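Local structure of glucose-6-phosphate isomerase (Thermus thermophilus, 1ZZG) at residues Glu51-Val56 / Asp205-Leu210; Leu41-Leu46 / Leu381-Ala386; Val123-Ser128 / Phe178-Glu183; Arg57-Ala62 / Leu199-Ala204; Ala315-Val320 / Leu366-Pro371. The protein probably catalyses the reversible interconversion of glucose 6-phosphate and fructose 6-phosphate, a step shared by glycolysis and gluconeogenesis. All coordinates share one frame; numbering follows the deposited sequence.

Contact 1. Residues Glu51-Val56 / Asp205-Leu210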
# COMPACT_ATOMS: atom_id res chain seq x y z
N GLU A 51 -17.80 -7.38 -27.30
CA GLU A 51 -17.02 -7.52 -28.52
C GLU A 51 -15.54 -7.34 -28.21
O GLU A 51 -14.70 -8.14 -28.63
CB GLU A 51 -17.48 -6.46 -29.52
CG GLU A 51 -16.65 -6.35 -30.78
CD GLU A 51 -16.92 -5.05 -31.53
OE1 GLU A 51 -18.10 -4.81 -31.90
OE2 GLU A 51 -15.97 -4.26 -31.74
N THR A 52 -15.23 -6.31 -27.43
CA THR A 52 -13.85 -6.02 -27.07
C THR A 52 -13.16 -7.14 -26.29
O THR A 52 -12.00 -7.46 -26.57
CB THR A 52 -13.75 -4.71 -26.26
OG1 THR A 52 -14.28 -3.63 -27.04
CG2 THR A 52 -12.30 -4.39 -25.90
N LEU A 53 -13.84 -7.75 -25.33
CA LEU A 53 -13.19 -8.82 -24.56
C LEU A 53 -12.84 -10.02 -25.45
O LEU A 53 -11.88 -10.73 -25.17
CB LEU A 53 -14.06 -9.27 -23.38
CG LEU A 53 -15.13 -10.33 -23.63
CD1 LEU A 53 -15.67 -10.83 -22.29
CD2 LEU A 53 -16.23 -9.76 -24.50
N ARG A 54 -13.63 -10.25 -26.49
CA ARG A 54 -13.34 -11.36 -27.40
C ARG A 54 -12.07 -11.02 -28.17
O ARG A 54 -11.18 -11.87 -28.34
CB ARG A 54 -14.51 -11.60 -28.36
CG ARG A 54 -15.72 -12.19 -27.68
CD ARG A 54 -16.81 -12.58 -28.66
NE ARG A 54 -17.87 -13.32 -27.99
CZ ARG A 54 -18.94 -13.82 -28.60
NH1 ARG A 54 -19.11 -13.66 -29.90
NH2 ARG A 54 -19.85 -14.49 -27.90
N GLU A 55 -11.98 -9.77 -28.61
CA GLU A 55 -10.83 -9.27 -29.35
C GLU A 55 -9.58 -9.39 -28.46
O GLU A 55 -8.49 -9.71 -28.94
CB GLU A 55 -11.07 -7.82 -29.73
CG GLU A 55 -9.95 -7.18 -30.53
CD GLU A 55 -10.20 -5.69 -30.78
OE1 GLU A 55 -11.30 -5.34 -31.26
OE2 GLU A 55 -9.29 -4.89 -30.49
N VAL A 56 -9.75 -9.11 -27.17
CA VAL A 56 -8.64 -9.20 -26.22
C VAL A 56 -8.22 -10.67 -26.07
O VAL A 56 -7.03 -10.99 -26.13
CB VAL A 56 -9.06 -8.64 -24.83
CG1 VAL A 56 -8.00 -8.99 -23.78
CG2 VAL A 56 -9.23 -7.13 -24.92
N ASP A 205 -11.10 -14.96 -15.88
CA ASP A 205 -12.37 -14.99 -16.60
C ASP A 205 -12.95 -13.58 -16.80
O ASP A 205 -13.69 -13.07 -15.95
CB ASP A 205 -13.38 -15.86 -15.83
CG ASP A 205 -14.66 -16.10 -16.61
OD1 ASP A 205 -14.78 -15.59 -17.74
OD2 ASP A 205 -15.54 -16.82 -16.09
N LEU A 206 -12.60 -12.97 -17.93
CA LEU A 206 -13.05 -11.62 -18.26
C LEU A 206 -14.58 -11.52 -18.32
O LEU A 206 -15.16 -10.55 -17.85
CB LEU A 206 -12.47 -11.19 -19.61
CG LEU A 206 -10.98 -11.47 -19.79
CD1 LEU A 206 -10.54 -10.97 -21.15
CD2 LEU A 206 -10.18 -10.79 -18.69
N ASP A 207 -15.22 -12.54 -18.90
CA ASP A 207 -16.67 -12.56 -19.02
C ASP A 207 -17.34 -12.41 -17.64
O ASP A 207 -18.29 -11.63 -17.48
CB ASP A 207 -17.12 -13.87 -19.67
CG ASP A 207 -16.54 -14.06 -21.06
OD1 ASP A 207 -17.21 -13.70 -22.05
OD2 ASP A 207 -15.39 -14.56 -21.16
N ALA A 208 -16.83 -13.15 -16.66
CA ALA A 208 -17.39 -13.11 -15.32
C ALA A 208 -17.18 -11.74 -14.69
O ALA A 208 -18.04 -11.25 -13.98
CB ALA A 208 -16.74 -14.20 -14.45
N LEU A 209 -16.04 -11.13 -14.97
CA LEU A 209 -15.76 -9.81 -14.43
C LEU A 209 -16.81 -8.81 -14.92
O LEU A 209 -17.39 -8.08 -14.12
CB LEU A 209 -14.36 -9.35 -14.87
CG LEU A 209 -13.85 -8.02 -14.31
CD1 LEU A 209 -13.51 -8.16 -12.83
CD2 LEU A 209 -12.61 -7.61 -15.11
N LEU A 210 -17.07 -8.80 -16.23
CA LEU A 210 -18.05 -7.87 -16.79
C LEU A 210 -19.49 -8.20 -16.37
O LEU A 210 -20.32 -7.30 -16.21
CB LEU A 210 -17.93 -7.82 -18.32
CG LEU A 210 -16.54 -7.42 -18.87
CD1 LEU A 210 -16.60 -7.33 -20.39
CD2 LEU A 210 -16.10 -6.08 -18.28
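Leu53 reaches across from its helix to meet Leu206, Asp207 and Leu210, and nearly all of this through one methyl, CD1. Its CG is placed between the backbone N and the carbonyl carbon (chi1 85°), and the chain then runs on extended, which carries CD1 to the opposing helix. There CD1 rests 4.2 Å from Leu206 CB on one turn and 4.1 Å from Leu210 CD1 on the next. A turn further along the first helix, Val56 CG1 lies 4.2 Å from Leu206 CD1, the two side chains crossing at a slant. The pair is a near-antiparallel helix packing: the axes of 52-56 and 206-210 run at 156° and pass 10.9 Å apart, a wide spacing bridged by leucine and valine. Helix 193-201 deepens the apolar side, with Val56 resting on Ala200 and Leu206 on Leu199. Toward solvent the character changes. Asp207 stands at about a right angle to Leu53, and its OD1 comes to 3.3 Å of Leu53 CD1, so the methyl borders a carboxylate there. The other oxygen of Asp207, OD2, is engaged in a salt bridge with Arg57. Arg54 NE remains 6.0 Å from Asp207 OD1, too far for contact. Asp205 N-caps the second helix through a weak bond, Ala208 N to Asp205 OD1, 3.4 Å long.

Contact 2. Residues Leu41-Leu46 / Leu381-Ala386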
# COMPACT_ATOMS: atom_id res chain seq x y z
N LEU A 41 -19.10 9.37 -18.75
CA LEU A 41 -19.85 8.30 -18.10
C LEU A 41 -19.76 6.97 -18.84
O LEU A 41 -20.56 6.06 -18.59
CB LEU A 41 -21.32 8.72 -17.95
CG LEU A 41 -21.54 10.05 -17.20
CD1 LEU A 41 -23.04 10.32 -17.06
CD2 LEU A 41 -20.89 9.97 -15.84
N GLY A 42 -18.79 6.85 -19.75
CA GLY A 42 -18.62 5.62 -20.52
C GLY A 42 -18.36 4.37 -19.69
O GLY A 42 -18.55 3.26 -20.17
N TRP A 43 -17.93 4.55 -18.44
CA TRP A 43 -17.65 3.40 -17.58
C TRP A 43 -18.92 2.61 -17.25
O TRP A 43 -18.84 1.47 -16.80
CB TRP A 43 -16.97 3.84 -16.28
CG TRP A 43 -17.65 4.99 -15.61
CD1 TRP A 43 -17.40 6.31 -15.79
CD2 TRP A 43 -18.73 4.91 -14.67
NE1 TRP A 43 -18.25 7.07 -15.02
CE2 TRP A 43 -19.08 6.23 -14.32
CE3 TRP A 43 -19.44 3.84 -14.09
CZ2 TRP A 43 -20.10 6.52 -13.42
CZ3 TRP A 43 -20.46 4.13 -13.19
CH2 TRP A 43 -20.78 5.46 -12.86
N MET A 44 -20.08 3.21 -17.48
CA MET A 44 -21.34 2.51 -17.22
C MET A 44 -21.59 1.48 -18.32
O MET A 44 -22.25 0.47 -18.10
CB MET A 44 -22.51 3.49 -17.21
CG MET A 44 -22.42 4.61 -16.19
SD MET A 44 -23.80 5.77 -16.38
CE MET A 44 -23.49 6.90 -15.04
N ASP A 45 -21.04 1.75 -19.50
CA ASP A 45 -21.26 0.89 -20.66
C ASP A 45 -20.23 -0.21 -20.90
O ASP A 45 -20.49 -1.16 -21.64
CB ASP A 45 -21.38 1.76 -21.90
CG ASP A 45 -22.35 2.92 -21.70
OD1 ASP A 45 -23.54 2.65 -21.43
OD2 ASP A 45 -21.92 4.09 -21.79
N LEU A 46 -19.06 -0.09 -20.28
CA LEU A 46 -18.01 -1.10 -20.45
C LEU A 46 -18.48 -2.54 -20.19
O LEU A 46 -18.06 -3.46 -20.89
CB LEU A 46 -16.82 -0.78 -19.55
CG LEU A 46 -16.03 0.48 -19.90
CD1 LEU A 46 -14.95 0.71 -18.85
CD2 LEU A 46 -15.40 0.34 -21.29
N LEU A 381 -18.60 0.60 -6.55
CA LEU A 381 -17.89 1.74 -5.99
C LEU A 381 -17.81 2.90 -6.97
O LEU A 381 -17.85 4.07 -6.56
CB LEU A 381 -16.49 1.32 -5.54
CG LEU A 381 -16.54 0.37 -4.34
CD1 LEU A 381 -15.18 -0.25 -4.09
CD2 LEU A 381 -17.03 1.13 -3.11
N MET A 382 -17.72 2.60 -8.26
CA MET A 382 -17.68 3.67 -9.25
C MET A 382 -19.03 4.39 -9.24
O MET A 382 -19.07 5.61 -9.34
CB MET A 382 -17.34 3.11 -10.63
CG MET A 382 -15.86 2.73 -10.75
SD MET A 382 -15.30 2.22 -12.40
CE MET A 382 -15.51 0.44 -12.29
N TRP A 383 -20.12 3.64 -9.10
CA TRP A 383 -21.45 4.25 -9.05
C TRP A 383 -21.57 5.08 -7.77
O TRP A 383 -22.04 6.21 -7.80
CB TRP A 383 -22.55 3.19 -9.05
CG TRP A 383 -22.94 2.71 -10.40
CD1 TRP A 383 -22.57 1.54 -11.00
CD2 TRP A 383 -23.81 3.38 -11.33
NE1 TRP A 383 -23.16 1.44 -12.24
CE2 TRP A 383 -23.92 2.56 -12.47
CE3 TRP A 383 -24.50 4.60 -11.30
CZ2 TRP A 383 -24.70 2.91 -13.58
CZ3 TRP A 383 -25.28 4.95 -12.41
CH2 TRP A 383 -25.37 4.11 -13.53
N GLN A 384 -21.14 4.49 -6.66
CA GLN A 384 -21.17 5.17 -5.37
C GLN A 384 -20.49 6.52 -5.52
O GLN A 384 -21.01 7.54 -5.11
CB GLN A 384 -20.42 4.35 -4.33
CG GLN A 384 -20.04 5.12 -3.07
CD GLN A 384 -19.24 4.27 -2.11
OE1 GLN A 384 -19.74 3.29 -1.56
NE2 GLN A 384 -17.97 4.63 -1.90
N THR A 385 -19.30 6.50 -6.13
CA THR A 385 -18.53 7.71 -6.34
C THR A 385 -19.23 8.71 -7.25
O THR A 385 -19.24 9.92 -6.97
CB THR A 385 -17.14 7.36 -6.91
OG1 THR A 385 -16.47 6.46 -6.01
CG2 THR A 385 -16.30 8.62 -7.08
N ALA A 386 -19.82 8.23 -8.35
CA ALA A 386 -20.52 9.13 -9.26
C ALA A 386 -21.73 9.76 -8.56
O ALA A 386 -21.99 10.96 -8.71
CB ALA A 386 -20.97 8.38 -10.52
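Trp43 drives the edge of its indole into the face of Trp383 in a T-shaped stack, the planes at 78° and the centroids of the Trp43 six-membered and Trp383 five-membered rings 5.1 Å apart. The atom at the tip of this wedge is Trp43 CZ3, 3.9 Å from Trp383 CE2. Setting CG between the backbone N and the carbonyl carbon (chi1 49°) turns the indole toward helix 371-391. Its two faces are covered differently: Met382 CB sits over one and Met44 CG over the other, while Ala386 CB approaches Trp43 CZ2 to 3.6 Å. Met44, extended beyond CG, crosses Trp383 at about a right angle and brings SD to 3.7 Å from Trp383 CH2, an oblique Met-aromatic contact. Met382 SD makes a looser one, 5.4 Å from the centroid of the five-membered ring of Trp43. Phe188 also stacks on Trp43. With every touching residue buried and Trp383 NE1 bonded to Asn217, the loop and helix are probably held by dispersion and ring-edge electrostatics, without ionic bonds between them.

Contact 3. Residues Val123-Ser128 / Phe178-Glu183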
# COMPACT_ATOMS: atom_id res chain seq x y z
N VAL A 123 0.33 1.83 -21.58
CA VAL A 123 -1.03 2.26 -21.30
C VAL A 123 -1.13 3.71 -20.85
O VAL A 123 -0.52 4.11 -19.86
CB VAL A 123 -1.67 1.38 -20.21
CG1 VAL A 123 -3.18 1.64 -20.16
CG2 VAL A 123 -1.38 -0.10 -20.49
N SER A 124 -1.92 4.50 -21.58
CA SER A 124 -2.14 5.91 -21.26
C SER A 124 -3.34 6.42 -22.05
O SER A 124 -3.38 6.29 -23.27
CB SER A 124 -0.91 6.74 -21.61
OG SER A 124 -1.16 8.12 -21.40
N LYS A 125 -4.32 7.00 -21.36
CA LYS A 125 -5.51 7.52 -22.04
C LYS A 125 -5.14 8.68 -22.96
O LYS A 125 -5.46 8.66 -24.14
CB LYS A 125 -6.57 7.98 -21.03
CG LYS A 125 -7.83 8.52 -21.69
CD LYS A 125 -8.86 8.99 -20.67
CE LYS A 125 -10.08 9.59 -21.36
NZ LYS A 125 -10.82 8.59 -22.18
N SER A 126 -4.47 9.69 -22.40
CA SER A 126 -4.06 10.87 -23.17
C SER A 126 -2.92 10.49 -24.11
O SER A 126 -2.73 11.10 -25.16
CB SER A 126 -3.57 11.97 -22.24
OG SER A 126 -2.34 11.60 -21.65
N GLY A 127 -2.16 9.47 -23.70
CA GLY A 127 -1.04 9.02 -24.49
C GLY A 127 0.20 9.88 -24.30
O GLY A 127 1.24 9.62 -24.89
N SER A 128 0.10 10.91 -23.46
CA SER A 128 1.23 11.79 -23.23
C SER A 128 1.73 11.85 -21.79
O SER A 128 2.55 12.71 -21.46
CB SER A 128 0.88 13.21 -23.71
OG SER A 128 -0.11 13.80 -22.89
N PHE A 178 -5.16 -1.23 -28.45
CA PHE A 178 -6.48 -1.38 -27.88
C PHE A 178 -6.93 0.02 -27.49
O PHE A 178 -6.10 0.89 -27.24
CB PHE A 178 -6.42 -2.31 -26.67
CG PHE A 178 -6.30 -3.76 -27.04
CD1 PHE A 178 -7.41 -4.48 -27.45
CD2 PHE A 178 -5.07 -4.40 -26.96
CE1 PHE A 178 -7.30 -5.83 -27.79
CE2 PHE A 178 -4.94 -5.74 -27.30
CZ PHE A 178 -6.06 -6.46 -27.71
N ALA A 179 -8.24 0.22 -27.42
CA ALA A 179 -8.77 1.53 -27.12
C ALA A 179 -9.39 1.76 -25.75
O ALA A 179 -10.09 0.91 -25.21
CB ALA A 179 -9.80 1.90 -28.19
N ILE A 180 -9.10 2.93 -25.20
CA ILE A 180 -9.71 3.36 -23.96
C ILE A 180 -10.76 4.30 -24.53
O ILE A 180 -10.43 5.30 -25.17
CB ILE A 180 -8.74 4.16 -23.07
CG1 ILE A 180 -7.62 3.25 -22.56
CG2 ILE A 180 -9.51 4.77 -21.89
CD1 ILE A 180 -6.56 4.00 -21.75
N PRO A 181 -12.05 3.97 -24.34
CA PRO A 181 -13.13 4.82 -24.86
C PRO A 181 -12.99 6.29 -24.47
O PRO A 181 -12.61 6.61 -23.34
CB PRO A 181 -14.39 4.18 -24.27
CG PRO A 181 -14.01 2.75 -24.12
CD PRO A 181 -12.60 2.83 -23.60
N LYS A 182 -13.30 7.16 -25.41
CA LYS A 182 -13.23 8.60 -25.17
C LYS A 182 -13.96 9.01 -23.89
O LYS A 182 -13.43 9.79 -23.09
CB LYS A 182 -13.84 9.34 -26.36
CG LYS A 182 -13.80 10.86 -26.22
CD LYS A 182 -14.50 11.53 -27.40
CE LYS A 182 -14.44 13.05 -27.26
NZ LYS A 182 -15.21 13.73 -28.34
N GLU A 183 -15.16 8.47 -23.69
CA GLU A 183 -15.96 8.80 -22.51
C GLU A 183 -15.57 8.06 -21.22
O GLU A 183 -16.29 8.14 -20.22
CB GLU A 183 -17.45 8.55 -22.80
CG GLU A 183 -18.04 9.40 -23.92
CD GLU A 183 -17.91 10.89 -23.68
OE1 GLU A 183 -17.94 11.32 -22.50
OE2 GLU A 183 -17.81 11.65 -24.66
O HOH W 1 -9.60 7.77 -24.31
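Lys125 and Ile180 face each other with their CA atoms 6.2 Å apart, where the chain leaves the C-terminal ends of two parallel strands, 118-124 and 176-179. Ile180 packs against the lysine, its CD1 3.7 Å from Lys125 CA. The lysine chain, anti throughout as far as CE, passes obliquely over Ile180 and bends only at the last torsion (chi4 65°). That bend brings NZ to Lys182 O at 3.0 Å, above the carbonyl plane, and to Val184 O beyond. NZ also gives a hydrogen bond to a water 2.6 Å away, which donates to Ile180 O. A methionine in its place would probably leave the carbonyls of Lys182 and Val184 without their charged donor and let the second loop drift from the first. Gly127 N bonds to Ser124 OG at 2.8 Å, an ST motif, and Ser128 N to Ser126 OG, an ST turn. This serine-rich loop after a central parallel strand is consistent with a sugar-phosphate site, as in related SIS-type isomerases.

Contact 4. Residues Arg57-Ala62 / Leu199-Ala204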
# COMPACT_ATOMS: atom_id res chain seq x y z
N ARG A 57 -9.19 -11.56 -25.90
CA ARG A 57 -8.89 -12.98 -25.76
C ARG A 57 -8.17 -13.53 -26.99
O ARG A 57 -7.19 -14.26 -26.87
CB ARG A 57 -10.18 -13.78 -25.54
CG ARG A 57 -10.75 -13.74 -24.12
CD ARG A 57 -12.02 -14.58 -24.06
NE ARG A 57 -12.63 -14.67 -22.73
CZ ARG A 57 -12.04 -15.24 -21.69
NH1 ARG A 57 -10.83 -15.76 -21.82
NH2 ARG A 57 -12.67 -15.30 -20.52
N ARG A 58 -8.66 -13.20 -28.18
CA ARG A 58 -8.04 -13.70 -29.40
C ARG A 58 -6.59 -13.24 -29.51
O ARG A 58 -5.72 -14.00 -29.93
CB ARG A 58 -8.84 -13.26 -30.62
CG ARG A 58 -10.22 -13.91 -30.72
CD ARG A 58 -10.14 -15.44 -30.73
NE ARG A 58 -10.19 -16.05 -29.40
CZ ARG A 58 -11.26 -16.08 -28.61
NH1 ARG A 58 -12.40 -15.53 -29.02
NH2 ARG A 58 -11.21 -16.67 -27.42
N TYR A 59 -6.33 -11.99 -29.12
CA TYR A 59 -4.97 -11.46 -29.17
C TYR A 59 -4.07 -12.22 -28.21
O TYR A 59 -2.94 -12.56 -28.55
CB TYR A 59 -4.96 -9.97 -28.79
CG TYR A 59 -3.57 -9.41 -28.64
CD1 TYR A 59 -2.75 -9.21 -29.76
CD2 TYR A 59 -3.05 -9.11 -27.39
CE1 TYR A 59 -1.46 -8.72 -29.62
CE2 TYR A 59 -1.76 -8.62 -27.24
CZ TYR A 59 -0.97 -8.43 -28.35
OH TYR A 59 0.30 -7.93 -28.20
N ARG A 60 -4.58 -12.49 -27.01
CA ARG A 60 -3.81 -13.20 -26.00
C ARG A 60 -3.46 -14.60 -26.49
O ARG A 60 -2.31 -15.03 -26.42
CB ARG A 60 -4.62 -13.30 -24.70
CG ARG A 60 -3.86 -13.90 -23.52
CD ARG A 60 -3.95 -15.43 -23.44
NE ARG A 60 -3.14 -15.92 -22.32
CZ ARG A 60 -1.82 -16.06 -22.36
NH1 ARG A 60 -1.14 -15.76 -23.47
NH2 ARG A 60 -1.16 -16.46 -21.28
N GLU A 61 -4.48 -15.30 -26.98
CA GLU A 61 -4.31 -16.66 -27.48
C GLU A 61 -3.30 -16.75 -28.62
O GLU A 61 -2.63 -17.76 -28.79
CB GLU A 61 -5.67 -17.20 -27.93
CG GLU A 61 -6.58 -17.55 -26.76
CD GLU A 61 -8.02 -17.74 -27.18
OE1 GLU A 61 -8.26 -18.09 -28.35
OE2 GLU A 61 -8.92 -17.55 -26.34
N ALA A 62 -3.19 -15.68 -29.40
CA ALA A 62 -2.25 -15.65 -30.52
C ALA A 62 -0.82 -15.41 -30.03
O ALA A 62 0.13 -15.47 -30.82
CB ALA A 62 -2.66 -14.58 -31.52
N LEU A 199 -5.40 -8.94 -17.70
CA LEU A 199 -6.14 -10.05 -17.09
C LEU A 199 -6.21 -11.26 -18.02
O LEU A 199 -6.23 -12.41 -17.56
CB LEU A 199 -7.56 -9.63 -16.71
CG LEU A 199 -7.72 -9.09 -15.29
CD1 LEU A 199 -9.19 -8.73 -15.07
CD2 LEU A 199 -7.26 -10.13 -14.27
N ALA A 200 -6.27 -11.00 -19.33
CA ALA A 200 -6.32 -12.10 -20.29
C ALA A 200 -5.05 -12.92 -20.14
O ALA A 200 -5.11 -14.14 -20.01
CB ALA A 200 -6.44 -11.55 -21.71
N PHE A 201 -3.90 -12.24 -20.15
CA PHE A 201 -2.62 -12.92 -20.01
C PHE A 201 -2.47 -13.56 -18.63
O PHE A 201 -1.64 -14.44 -18.44
CB PHE A 201 -1.47 -11.93 -20.28
CG PHE A 201 -1.22 -11.71 -21.75
CD1 PHE A 201 -0.41 -12.60 -22.47
CD2 PHE A 201 -1.84 -10.67 -22.43
CE1 PHE A 201 -0.23 -12.44 -23.85
CE2 PHE A 201 -1.68 -10.51 -23.80
CZ PHE A 201 -0.87 -11.39 -24.51
N ALA A 202 -3.30 -13.12 -17.69
CA ALA A 202 -3.27 -13.68 -16.34
C ALA A 202 -4.17 -14.92 -16.30
O ALA A 202 -4.25 -15.62 -15.29
CB ALA A 202 -3.74 -12.64 -15.34
N GLY A 203 -4.85 -15.17 -17.42
CA GLY A 203 -5.75 -16.31 -17.52
C GLY A 203 -7.03 -16.21 -16.70
O GLY A 203 -7.61 -17.23 -16.32
N ALA A 204 -7.48 -14.98 -16.43
CA ALA A 204 -8.69 -14.77 -15.64
C ALA A 204 -9.95 -14.77 -16.51
O ALA A 204 -9.88 -14.58 -17.72
CB ALA A 204 -8.58 -13.45 -14.89
O HOH W 2 -5.57 -17.02 -21.00
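Arg60 lies over Phe201, and CH-pi contact is the central interaction: Arg60 CG stands 3.7 Å from the ring centroid, only 5° off the normal. The chain bends at CG (chi2 -88°), folding the guanidinium back over Phe201, so that NH1 comes 3.4 Å from Phe201 CD1. Guanidinium and ring are inclined by 47°, well short of a parallel stack. Apolar packing completes this side, with Tyr59 CE2 in the plane of the Phe201 ring at its edge and Arg60 CB 3.9 Å from Ala200 CB. Polar links are indirect. A water accepts from Arg60 NE at 3.0 Å and donates to Ala200 O, which also receives Gly203 N in the Schellman motif ending helix 193-201. Within the first helix, Arg58 holds Glu61 side-on, NE to OE1 and NH2 to OE2, the latter a 2.7 Å salt bridge. The charge of Arg60 is thus joined to the other helix through its methylenes, the aromatic ring and a water, with no carboxylate across the contact to pair it.

Contact 5. Residues Ala315-Val320 / Leu366-Pro371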
# COMPACT_ATOMS: atom_id res chain seq x y z
N ALA A 315 -16.69 -16.82 1.73
CA ALA A 315 -16.26 -18.17 1.42
C ALA A 315 -14.94 -18.17 0.66
O ALA A 315 -14.63 -17.23 -0.08
CB ALA A 315 -17.33 -18.88 0.58
N PRO A 316 -14.13 -19.23 0.86
CA PRO A 316 -12.85 -19.35 0.18
C PRO A 316 -13.10 -20.11 -1.11
O PRO A 316 -14.15 -20.75 -1.25
CB PRO A 316 -12.04 -20.19 1.16
CG PRO A 316 -13.07 -21.17 1.65
CD PRO A 316 -14.29 -20.28 1.89
N LEU A 317 -12.18 -20.03 -2.06
CA LEU A 317 -12.33 -20.77 -3.30
C LEU A 317 -11.75 -22.16 -3.03
O LEU A 317 -12.24 -23.17 -3.54
CB LEU A 317 -11.57 -20.09 -4.44
CG LEU A 317 -12.07 -18.68 -4.79
CD1 LEU A 317 -11.34 -18.18 -6.03
CD2 LEU A 317 -13.58 -18.70 -5.02
N GLU A 318 -10.71 -22.20 -2.20
CA GLU A 318 -10.05 -23.43 -1.80
C GLU A 318 -9.43 -23.15 -0.44
O GLU A 318 -8.53 -22.31 -0.31
CB GLU A 318 -8.97 -23.85 -2.81
CG GLU A 318 -8.21 -25.10 -2.37
CD GLU A 318 -7.34 -25.69 -3.46
OE1 GLU A 318 -6.71 -24.93 -4.23
OE2 GLU A 318 -7.28 -26.94 -3.55
N ASP A 319 -9.94 -23.84 0.58
CA ASP A 319 -9.49 -23.64 1.95
C ASP A 319 -8.32 -24.52 2.37
O ASP A 319 -7.88 -25.40 1.63
CB ASP A 319 -10.67 -23.87 2.90
CG ASP A 319 -10.60 -23.01 4.14
OD1 ASP A 319 -9.51 -22.48 4.45
OD2 ASP A 319 -11.63 -22.88 4.83
N VAL A 320 -7.83 -24.27 3.58
CA VAL A 320 -6.71 -25.03 4.13
C VAL A 320 -6.93 -25.31 5.60
O VAL A 320 -7.14 -24.39 6.40
CB VAL A 320 -5.38 -24.26 4.01
CG1 VAL A 320 -4.28 -24.98 4.77
CG2 VAL A 320 -5.01 -24.10 2.55
N LEU A 366 -18.82 -10.03 0.31
CA LEU A 366 -18.67 -10.63 -1.00
C LEU A 366 -18.85 -12.13 -0.80
O LEU A 366 -18.34 -12.69 0.17
CB LEU A 366 -17.27 -10.39 -1.57
CG LEU A 366 -16.93 -9.09 -2.29
CD1 LEU A 366 -17.38 -7.89 -1.49
CD2 LEU A 366 -15.42 -9.05 -2.53
N PRO A 367 -19.58 -12.80 -1.70
CA PRO A 367 -19.76 -14.24 -1.52
C PRO A 367 -18.40 -14.95 -1.46
O PRO A 367 -18.22 -15.91 -0.73
CB PRO A 367 -20.57 -14.64 -2.75
CG PRO A 367 -21.43 -13.42 -2.97
CD PRO A 367 -20.45 -12.28 -2.77
N GLU A 368 -17.46 -14.45 -2.25
CA GLU A 368 -16.11 -15.00 -2.30
C GLU A 368 -15.31 -14.05 -3.18
O GLU A 368 -15.89 -13.18 -3.82
CB GLU A 368 -16.12 -16.41 -2.92
CG GLU A 368 -16.37 -16.47 -4.43
CD GLU A 368 -17.80 -16.15 -4.82
OE1 GLU A 368 -18.71 -16.87 -4.37
OE2 GLU A 368 -18.01 -15.19 -5.60
N VAL A 369 -13.99 -14.20 -3.20
CA VAL A 369 -13.16 -13.34 -4.04
C VAL A 369 -13.09 -13.98 -5.42
O VAL A 369 -12.29 -14.88 -5.67
CB VAL A 369 -11.73 -13.17 -3.47
CG1 VAL A 369 -10.92 -12.27 -4.40
CG2 VAL A 369 -11.80 -12.57 -2.07
N SER A 370 -13.96 -13.50 -6.32
CA SER A 370 -14.03 -14.00 -7.68
C SER A 370 -14.21 -12.84 -8.66
O SER A 370 -14.61 -11.74 -8.27
CB SER A 370 -15.22 -14.96 -7.83
OG SER A 370 -16.44 -14.31 -7.50
N PRO A 371 -13.90 -13.07 -9.95
CA PRO A 371 -14.05 -12.00 -10.94
C PRO A 371 -15.47 -11.41 -10.88
O PRO A 371 -15.65 -10.19 -10.89
CB PRO A 371 -13.79 -12.72 -12.26
CG PRO A 371 -12.78 -13.78 -11.86
CD PRO A 371 -13.37 -14.29 -10.57
O HOH W 3 -12.69 -15.97 -1.40
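Leu317 lies across the stem of Glu368 at about a right angle, its CD2 methyl 3.6 Å from Glu368 CG. The other methyl, CD1, abuts the backbone of the next residue, 3.5 Å from Val369 O. Beside this overlap the carbonyl of Ala315 is directed at the opposite loop, 366-371, and its oxygen comes 3.3 Å from Glu368 CB and makes a CA-H...O contact with Glu368 CA. A water fastens the same carbonyl: it donates to Ala315 O at 2.7 Å and accepts from Val369 N at 2.8 Å, bridging a gap too wide for a direct bond. Glu368 begins toward the other loop but is turned back by its torsions (chi1 72°, chi2 -72°), and its OE2 takes a 2.6 Å hydrogen bond from Ser370 OG on the anti side of the carboxylate. Ser370 OG in turn caps Ala373 N at the start of helix 371-391. With alanine replacing Glu368, the Ser370 hydroxyl would probably lose its carboxylate acceptor and sit less firmly in the cap, and Leu317 CD2 its contact with CG. Pro316 to Val320 also meet the second subunit, where Glu318 forms a salt bridge with Arg111 of that chain. The two loops leave the C-terminal ends of adjacent parallel strands, 306-313 and 360-366, and Val369 packs on Pro313, ending the first, and on Val374 of helix 371-391.

Contacts 1 and 4 are the closest pair, centres 9 Å apart: both use helix 52-61, and the Asp207-Arg57 bridge spans them. Phe178 ties contact 3 to this group, its CZ 3.8 Å from Tyr59 CB. Contact 2 meets contact 3 through a probable hydrogen bond from Gly42 N to Glu183 O, and contact 5 touches contact 1 where Leu209 packs on Pro371. Contacts 2 and 3 lie nearest the predicted active site: the side chain of Glu267 is about 12 Å from that of Met382 and about 10 Å from that of Lys125, and that of Lys406 about 9 Å from that of Ser124. Contact 5 reaches the second subunit; its centre is 33 Å from contact 3's.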